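Local coordinates for DUF4595 domain-containing protein (Bacteroides vulgatus, PDB 3TZG) that is of unknown function but folds as a porin-like antiparallel beta barrel, consistent with a relationship to membrane beta-barrel proteins, at residues A[102-114]-A[122-134]. Sequence-based numbering, arbitrary orientation.
Sequences KGDTIFINSDYRA and KKVQGKYVFDQLG
Ile108 and Gly126 bond to each other twice through the backbone: Ile108 N gives its hydrogen to Gly126 O at 2.8 Å, and Gly126 N returns a bond to Ile108 O that is nearly straight (177° at the hydrogen). A side chain at Gly126 would probably press on Tyr128 CE1, which is consistent with glycine at this place; the same ring carbon, Tyr128 CE1, receives Ile108 CD1 at 3.6 Å. Next along, Ile106 CD1 reaches the Phe130 ring, 3.8 Å from CE1. These residues belong to a beta hairpin, strands 105-114 and 120-130, in the wall of an antiparallel barrel. The face holding Ile106, Ile108 and Tyr128 meets helix 181-188, whereas Phe107, Asn109 and Asp111 alternate onto the other face. There Lys127, extended beyond CG, runs its methylenes beside the Phe107 ring, Lys127 CG 3.8 Å from Phe107 CE2. At the far end Tyr112 CG stands anti to its carbonyl carbon (chi1 -71°), which lays the ring beside Lys122 CB and brings CE2 within 3.9 Å of Val124 CG2, at the ring edge; its OH bonds to Asp179. With an alanine here, Asp179 would probably lose this hydroxyl partner and a gap would open beside Val124. Near the turns, a water joins Thr105 OG1 (2.6 Å) to Phe130 N, bridging the strands.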
ATOM      1  N   LYS A 102      -5.666   0.225  17.831  1.00 49.61           N
ATOM      2  CA  LYS A 102      -6.434   0.833  18.935  1.00 52.28           C
ATOM      3  C   LYS A 102      -7.837   1.104  18.387  1.00 62.05           C
ATOM      4  O   LYS A 102      -8.074   2.069  17.657  1.00 59.64           O
ATOM      5  CB  LYS A 102      -5.729   2.097  19.467  1.00 53.65           C
ATOM      6  CG  LYS A 102      -6.077   2.482  20.895  1.00 72.46           C
ATOM      7  CD  LYS A 102      -5.340   3.766  21.379  1.00 88.33           C
ATOM      8  CE  LYS A 102      -3.831   3.628  21.535  1.00111.64           C
ATOM      9  NZ  LYS A 102      -3.166   4.888  21.996  1.00121.30           N
ATOM     10  N   GLY A 103      -8.721   0.154  18.630  1.00 65.29           N
ATOM     11  CA  GLY A 103     -10.048   0.164  18.052  1.00 67.94           C
ATOM     12  C   GLY A 103      -9.882  -0.263  16.617  1.00 75.94           C
ATOM     13  O   GLY A 103      -9.273  -1.305  16.343  1.00 76.29           O
ATOM     14  N   ASP A 104     -10.330   0.578  15.691  1.00 74.46           N
ATOM     15  CA  ASP A 104     -10.119   0.271  14.274  1.00 73.59           C
ATOM     16  C   ASP A 104      -8.774   0.891  13.800  1.00 71.48           C
ATOM     17  O   ASP A 104      -8.093   0.258  12.987  1.00 70.61           O
ATOM     18  CB  ASP A 104     -11.306   0.762  13.409  1.00 77.02           C
ATOM     19  CG  ASP A 104     -12.299  -0.311  12.980  1.00 95.91           C
ATOM     20  OD1 ASP A 104     -11.900  -1.502  12.915  1.00 97.31           O
ATOM     21  OD2 ASP A 104     -13.451   0.054  12.610  1.00104.09           O
ATOM     22  N   THR A 105      -8.404   2.123  14.344  1.00 62.11           N
ATOM     23  CA  THR A 105      -7.199   2.942  14.079  1.00 57.15           C
ATOM     24  C   THR A 105      -5.911   2.118  14.085  1.00 53.20           C
ATOM     25  O   THR A 105      -5.721   1.281  14.974  1.00 53.15           O
ATOM     26  CB  THR A 105      -7.083   4.051  15.109  1.00 60.69           C
ATOM     27  OG1 THR A 105      -8.374   4.656  15.256  1.00 66.09           O
ATOM     28  CG2 THR A 105      -6.008   5.092  14.757  1.00 51.90           C
ATOM     29  N   ILE A 106      -5.045   2.348  13.055  1.00 42.99           N
ATOM     30  CA  ILE A 106      -3.773   1.647  12.841  1.00 38.75           C
ATOM     31  C   ILE A 106      -2.643   2.634  12.867  1.00 41.47           C
ATOM     32  O   ILE A 106      -2.632   3.606  12.114  1.00 38.86           O
ATOM     33  CB  ILE A 106      -3.744   0.839  11.516  1.00 39.90           C
ATOM     34  CG1 ILE A 106      -4.968  -0.082  11.359  1.00 40.77           C
ATOM     35  CG2 ILE A 106      -2.443   0.047  11.357  1.00 39.29           C
ATOM     36  CD1 ILE A 106      -5.130  -0.667   9.977  1.00 47.75           C
ATOM     37  N   PHE A 107      -1.655   2.349  13.718  1.00 39.67           N
ATOM     38  CA  PHE A 107      -0.410   3.105  13.851  1.00 37.05           C
ATOM     39  C   PHE A 107       0.676   2.319  13.184  1.00 44.06           C
ATOM     40  O   PHE A 107       0.850   1.135  13.502  1.00 46.17           O
ATOM     41  CB  PHE A 107      -0.077   3.377  15.338  1.00 37.63           C
ATOM     42  CG  PHE A 107      -1.105   4.221  16.048  1.00 37.66           C
ATOM     43  CD1 PHE A 107      -2.226   3.639  16.625  1.00 39.52           C
ATOM     44  CD2 PHE A 107      -0.991   5.610  16.078  1.00 38.20           C
ATOM     45  CE1 PHE A 107      -3.198   4.430  17.243  1.00 40.63           C
ATOM     46  CE2 PHE A 107      -1.976   6.398  16.669  1.00 40.03           C
ATOM     47  CZ  PHE A 107      -3.068   5.803  17.257  1.00 38.99           C
ATOM     48  N   ILE A 108       1.360   2.932  12.205  1.00 40.37           N
ATOM     49  CA  ILE A 108       2.492   2.298  11.528  1.00 40.01           C
ATOM     50  C   ILE A 108       3.718   3.166  11.808  1.00 44.03           C
ATOM     51  O   ILE A 108       3.723   4.360  11.509  1.00 43.77           O
ATOM     52  CB  ILE A 108       2.225   2.068  10.004  1.00 42.55           C
ATOM     53  CG1 ILE A 108       0.930   1.236   9.786  1.00 42.38           C
ATOM     54  CG2 ILE A 108       3.427   1.397   9.347  1.00 43.16           C
ATOM     55  CD1 ILE A 108       0.529   0.965   8.394  1.00 42.19           C
ATOM     56  N   ASN A 109       4.731   2.591  12.425  1.00 42.42           N
ATOM     57  CA  ASN A 109       5.960   3.341  12.726  1.00 43.38           C
ATOM     58  C   ASN A 109       7.141   2.596  12.153  1.00 50.82           C
ATOM     59  O   ASN A 109       7.333   1.415  12.481  1.00 51.71           O
ATOM     60  CB  ASN A 109       6.128   3.580  14.222  1.00 42.49           C
ATOM     61  CG  ASN A 109       4.942   4.288  14.842  1.00 77.10           C
ATOM     62  OD1 ASN A 109       4.833   5.511  14.800  1.00 77.91           O
ATOM     63  ND2 ASN A 109       3.998   3.526  15.392  1.00 72.29           N
ATOM     64  N   SER A 110       7.898   3.269  11.248  1.00 48.58           N
ATOM     65  CA  SER A 110       9.066   2.700  10.564  1.00 49.96           C
ATOM     66  C   SER A 110      10.336   3.473  10.809  1.00 56.18           C
ATOM     67  O   SER A 110      10.332   4.706  10.857  1.00 56.55           O
ATOM     68  CB  SER A 110       8.838   2.646   9.063  1.00 54.14           C
ATOM     69  OG  SER A 110       7.749   1.799   8.728  1.00 64.59           O
ATOM     70  N   ASP A 111      11.435   2.737  10.951  1.00 54.51           N
ATOM     71  CA  ASP A 111      12.767   3.304  11.102  1.00 55.79           C
ATOM     72  C   ASP A 111      13.650   2.726  10.050  1.00 59.38           C
ATOM     73  O   ASP A 111      13.701   1.499   9.873  1.00 58.48           O
ATOM     74  CB  ASP A 111      13.346   3.087  12.498  1.00 59.28           C
ATOM     75  CG  ASP A 111      12.877   4.147  13.447  1.00 81.70           C
ATOM     76  OD1 ASP A 111      13.371   5.280  13.343  1.00 84.95           O
ATOM     77  OD2 ASP A 111      11.956   3.861  14.255  1.00 93.51           O
ATOM     78  N   TYR A 112      14.282   3.632   9.296  1.00 56.01           N
ATOM     79  CA  TYR A 112      15.205   3.339   8.219  1.00 56.11           C
ATOM     80  C   TYR A 112      16.627   3.611   8.631  1.00 60.72           C
ATOM     81  O   TYR A 112      16.947   4.738   8.997  1.00 62.50           O
ATOM     82  CB  TYR A 112      14.864   4.188   7.003  1.00 56.50           C
ATOM     83  CG  TYR A 112      13.595   3.819   6.280  1.00 54.49           C
ATOM     84  CD1 TYR A 112      13.614   2.909   5.227  1.00 56.47           C
ATOM     85  CD2 TYR A 112      12.410   4.494   6.533  1.00 53.27           C
ATOM     86  CE1 TYR A 112      12.469   2.634   4.484  1.00 55.51           C
ATOM     87  CE2 TYR A 112      11.259   4.241   5.788  1.00 52.98           C
ATOM     88  CZ  TYR A 112      11.291   3.302   4.769  1.00 60.87           C
ATOM     89  OH  TYR A 112      10.161   3.036   4.034  1.00 62.06           O
ATOM     90  N   ARG A 113      17.481   2.582   8.569  1.00 56.81           N
ATOM     91  CA  ARG A 113      18.921   2.637   8.840  1.00 57.10           C
ATOM     92  C   ARG A 113      19.716   2.060   7.657  1.00 61.01           C
ATOM     93  O   ARG A 113      19.249   1.143   6.990  1.00 58.38           O
ATOM     94  CB  ARG A 113      19.268   1.868  10.118  1.00 55.87           C
ATOM     95  CG  ARG A 113      18.983   2.559  11.445  1.00 65.56           C
ATOM     96  CD  ARG A 113      19.017   1.449  12.461  1.00 73.19           C
ATOM     97  NE  ARG A 113      18.635   1.760  13.829  1.00 90.63           N
ATOM     98  CZ  ARG A 113      18.872   0.939  14.851  1.00103.38           C
ATOM     99  NH1 ARG A 113      19.524  -0.203  14.660  1.00 84.93           N
ATOM    100  NH2 ARG A 113      18.497   1.268  16.074  1.00 88.23           N
ATOM    101  N   ALA A 114      20.924   2.575   7.416  1.00 60.00           N
ATOM    102  CA  ALA A 114      21.787   2.049   6.369  1.00 60.90           C
ATOM    103  C   ALA A 114      22.281   0.666   6.777  1.00 67.19           C
ATOM    104  O   ALA A 114      22.596   0.469   7.956  1.00 67.28           O
ATOM    105  CB  ALA A 114      22.942   2.993   6.126  1.00 63.13           C
ATOM    106  N   LYS A 122      15.916   7.750   8.104  1.00 60.70           N
ATOM    107  CA  LYS A 122      14.533   8.227   8.030  1.00 58.63           C
ATOM    108  C   LYS A 122      13.596   7.552   9.043  1.00 63.48           C
ATOM    109  O   LYS A 122      13.716   6.352   9.322  1.00 63.82           O
ATOM    110  CB  LYS A 122      14.018   7.908   6.616  1.00 58.50           C
ATOM    111  CG  LYS A 122      12.866   8.728   6.113  1.00 60.78           C
ATOM    112  CD  LYS A 122      12.517   8.263   4.689  1.00 64.94           C
ATOM    113  CE  LYS A 122      11.180   8.757   4.163  1.00 69.82           C
ATOM    114  NZ  LYS A 122      11.111  10.242   4.071  1.00 80.73           N
ATOM    115  N   LYS A 123      12.632   8.332   9.554  1.00 59.07           N
ATOM    116  CA  LYS A 123      11.548   7.873  10.423  1.00 56.45           C
ATOM    117  C   LYS A 123      10.223   8.244   9.769  1.00 55.43           C
ATOM    118  O   LYS A 123      10.055   9.382   9.332  1.00 56.94           O
ATOM    119  CB  LYS A 123      11.670   8.466  11.837  1.00 59.38           C
ATOM    120  CG  LYS A 123      10.859   7.727  12.886  1.00 62.48           C
ATOM    121  CD  LYS A 123      10.942   8.397  14.229  1.00 66.04           C
ATOM    122  CE  LYS A 123      10.191   7.586  15.269  1.00 87.14           C
ATOM    123  NZ  LYS A 123      10.122   8.261  16.607  1.00105.73           N
ATOM    124  N   VAL A 124       9.313   7.281   9.635  1.00 47.54           N
ATOM    125  CA  VAL A 124       7.973   7.515   9.069  1.00 44.75           C
ATOM    126  C   VAL A 124       6.940   7.040  10.090  1.00 48.72           C
ATOM    127  O   VAL A 124       7.068   5.931  10.626  1.00 49.74           O
ATOM    128  CB  VAL A 124       7.754   6.861   7.694  1.00 46.81           C
ATOM    129  CG1 VAL A 124       6.436   7.321   7.094  1.00 44.92           C
ATOM    130  CG2 VAL A 124       8.916   7.164   6.736  1.00 47.44           C
ATOM    131  N   GLN A 125       5.961   7.906  10.418  1.00 43.39           N
ATOM    132  CA  GLN A 125       4.913   7.610  11.398  1.00 41.50           C
ATOM    133  C   GLN A 125       3.552   7.843  10.766  1.00 44.44           C
ATOM    134  O   GLN A 125       3.223   8.962  10.411  1.00 44.21           O
ATOM    135  CB  GLN A 125       5.093   8.461  12.660  1.00 42.65           C
ATOM    136  CG  GLN A 125       6.431   8.270  13.346  1.00 53.25           C
ATOM    137  CD  GLN A 125       6.574   9.217  14.490  1.00 72.44           C
ATOM    138  OE1 GLN A 125       6.366   8.845  15.642  1.00 72.81           O
ATOM    139  NE2 GLN A 125       6.917  10.471  14.200  1.00 64.66           N
ATOM    140  N   GLY A 126       2.778   6.785  10.610  1.00 41.17           N
ATOM    141  CA  GLY A 126       1.485   6.882   9.961  1.00 40.37           C
ATOM    142  C   GLY A 126       0.357   6.469  10.853  1.00 44.99           C
ATOM    143  O   GLY A 126       0.475   5.466  11.559  1.00 46.37           O
ATOM    144  N   LYS A 127      -0.757   7.231  10.788  1.00 39.86           N
ATOM    145  CA  LYS A 127      -1.995   7.006  11.524  1.00 40.04           C
ATOM    146  C   LYS A 127      -3.123   6.793  10.536  1.00 47.33           C
ATOM    147  O   LYS A 127      -3.368   7.676   9.730  1.00 50.05           O
ATOM    148  CB  LYS A 127      -2.282   8.203  12.443  1.00 42.52           C
ATOM    149  CG  LYS A 127      -3.331   7.932  13.499  1.00 58.87           C
ATOM    150  CD  LYS A 127      -3.658   9.196  14.290  1.00 69.66           C
ATOM    151  CE  LYS A 127      -4.749   8.926  15.298  1.00 80.18           C
ATOM    152  NZ  LYS A 127      -5.205  10.175  15.960  1.00 90.15           N
ATOM    153  N   TYR A 128      -3.781   5.626  10.555  1.00 43.81           N
ATOM    154  CA  TYR A 128      -4.897   5.297   9.660  1.00 42.58           C
ATOM    155  C   TYR A 128      -6.150   5.291  10.492  1.00 47.50           C
ATOM    156  O   TYR A 128      -6.236   4.499  11.426  1.00 47.24           O
ATOM    157  CB  TYR A 128      -4.652   3.952   8.952  1.00 42.73           C
ATOM    158  CG  TYR A 128      -3.469   3.991   8.009  1.00 42.47           C
ATOM    159  CD1 TYR A 128      -2.163   3.999   8.494  1.00 43.71           C
ATOM    160  CD2 TYR A 128      -3.652   4.015   6.628  1.00 42.72           C
ATOM    161  CE1 TYR A 128      -1.075   4.122   7.634  1.00 43.98           C
ATOM    162  CE2 TYR A 128      -2.571   4.127   5.756  1.00 43.04           C
ATOM    163  CZ  TYR A 128      -1.285   4.179   6.266  1.00 52.94           C
ATOM    164  OH  TYR A 128      -0.215   4.240   5.419  1.00 58.26           O
ATOM    165  N   VAL A 129      -7.078   6.234  10.213  1.00 43.68           N
ATOM    166  CA  VAL A 129      -8.334   6.421  10.955  1.00 42.91           C
ATOM    167  C   VAL A 129      -9.514   6.007  10.060  1.00 45.33           C
ATOM    168  O   VAL A 129      -9.591   6.422   8.905  1.00 44.43           O
ATOM    169  CB  VAL A 129      -8.431   7.886  11.437  1.00 46.17           C
ATOM    170  CG1 VAL A 129      -9.794   8.190  12.045  1.00 47.10           C
ATOM    171  CG2 VAL A 129      -7.321   8.186  12.439  1.00 45.56           C
ATOM    172  N   PHE A 130     -10.400   5.153  10.598  1.00 42.14           N
ATOM    173  CA  PHE A 130     -11.554   4.556   9.896  1.00 41.92           C
ATOM    174  C   PHE A 130     -12.858   5.017  10.489  1.00 49.38           C
ATOM    175  O   PHE A 130     -12.916   5.267  11.698  1.00 53.26           O
ATOM    176  CB  PHE A 130     -11.490   3.007   9.987  1.00 43.54           C
ATOM    177  CG  PHE A 130     -10.228   2.399   9.426  1.00 43.45           C
ATOM    178  CD1 PHE A 130      -9.042   2.414  10.155  1.00 46.95           C
ATOM    179  CD2 PHE A 130     -10.212   1.857   8.150  1.00 44.03           C
ATOM    180  CE1 PHE A 130      -7.857   1.934   9.596  1.00 47.11           C
ATOM    181  CE2 PHE A 130      -9.031   1.355   7.600  1.00 45.81           C
ATOM    182  CZ  PHE A 130      -7.869   1.381   8.327  1.00 44.44           C
ATOM    183  N   ASP A 131     -13.912   5.074   9.686  1.00 45.23           N
ATOM    184  CA  ASP A 131     -15.230   5.463  10.173  1.00 48.25           C
ATOM    185  C   ASP A 131     -15.998   4.228  10.753  1.00 55.23           C
ATOM    186  O   ASP A 131     -15.436   3.129  10.846  1.00 54.68           O
ATOM    187  CB  ASP A 131     -16.041   6.145   9.048  1.00 51.04           C
ATOM    188  CG  ASP A 131     -16.345   5.308   7.819  1.00 62.48           C
ATOM    189  OD1 ASP A 131     -16.262   4.057   7.912  1.00 63.05           O
ATOM    190  OD2 ASP A 131     -16.716   5.899   6.776  1.00 69.63           O
ATOM    191  N   GLN A 132     -17.278   4.426  11.130  1.00 54.71           N
ATOM    192  CA  GLN A 132     -18.143   3.385  11.691  1.00 57.12           C
ATOM    193  C   GLN A 132     -18.254   2.171  10.743  1.00 63.62           C
ATOM    194  O   GLN A 132     -18.223   1.042  11.218  1.00 65.55           O
ATOM    195  CB  GLN A 132     -19.539   3.955  11.968  1.00 60.49           C
ATOM    196  CG  GLN A 132     -19.554   5.108  12.959  1.00 81.68           C
ATOM    197  CD  GLN A 132     -20.344   4.738  14.167  1.00 95.70           C
ATOM    198  OE1 GLN A 132     -21.566   4.523  14.102  1.00 93.38           O
ATOM    199  NE2 GLN A 132     -19.675   4.659  15.304  1.00 78.62           N
ATOM    200  N   LEU A 133     -18.340   2.403   9.415  1.00 59.25           N
ATOM    201  CA  LEU A 133     -18.493   1.348   8.412  1.00 59.10           C
ATOM    202  C   LEU A 133     -17.158   0.650   8.056  1.00 61.41           C
ATOM    203  O   LEU A 133     -17.154  -0.235   7.198  1.00 62.30           O
ATOM    204  CB  LEU A 133     -19.125   1.910   7.136  1.00 58.87           C
ATOM    205  CG  LEU A 133     -20.651   1.874   7.084  1.00 66.77           C
ATOM    206  CD1 LEU A 133     -21.275   2.971   7.956  1.00 69.73           C
ATOM    207  CD2 LEU A 133     -21.132   2.087   5.670  1.00 68.54           C
ATOM    208  N   GLY A 134     -16.070   1.016   8.723  1.00 54.28           N
ATOM    209  CA  GLY A 134     -14.769   0.416   8.478  1.00 52.21           C
ATOM    210  C   GLY A 134     -13.988   1.000   7.318  1.00 53.39           C
ATOM    211  O   GLY A 134     -12.906   0.500   6.988  1.00 51.47           O
TER
HETATM  212  O   HOH W   1     -10.195   4.218  13.463  1.00 62.09           O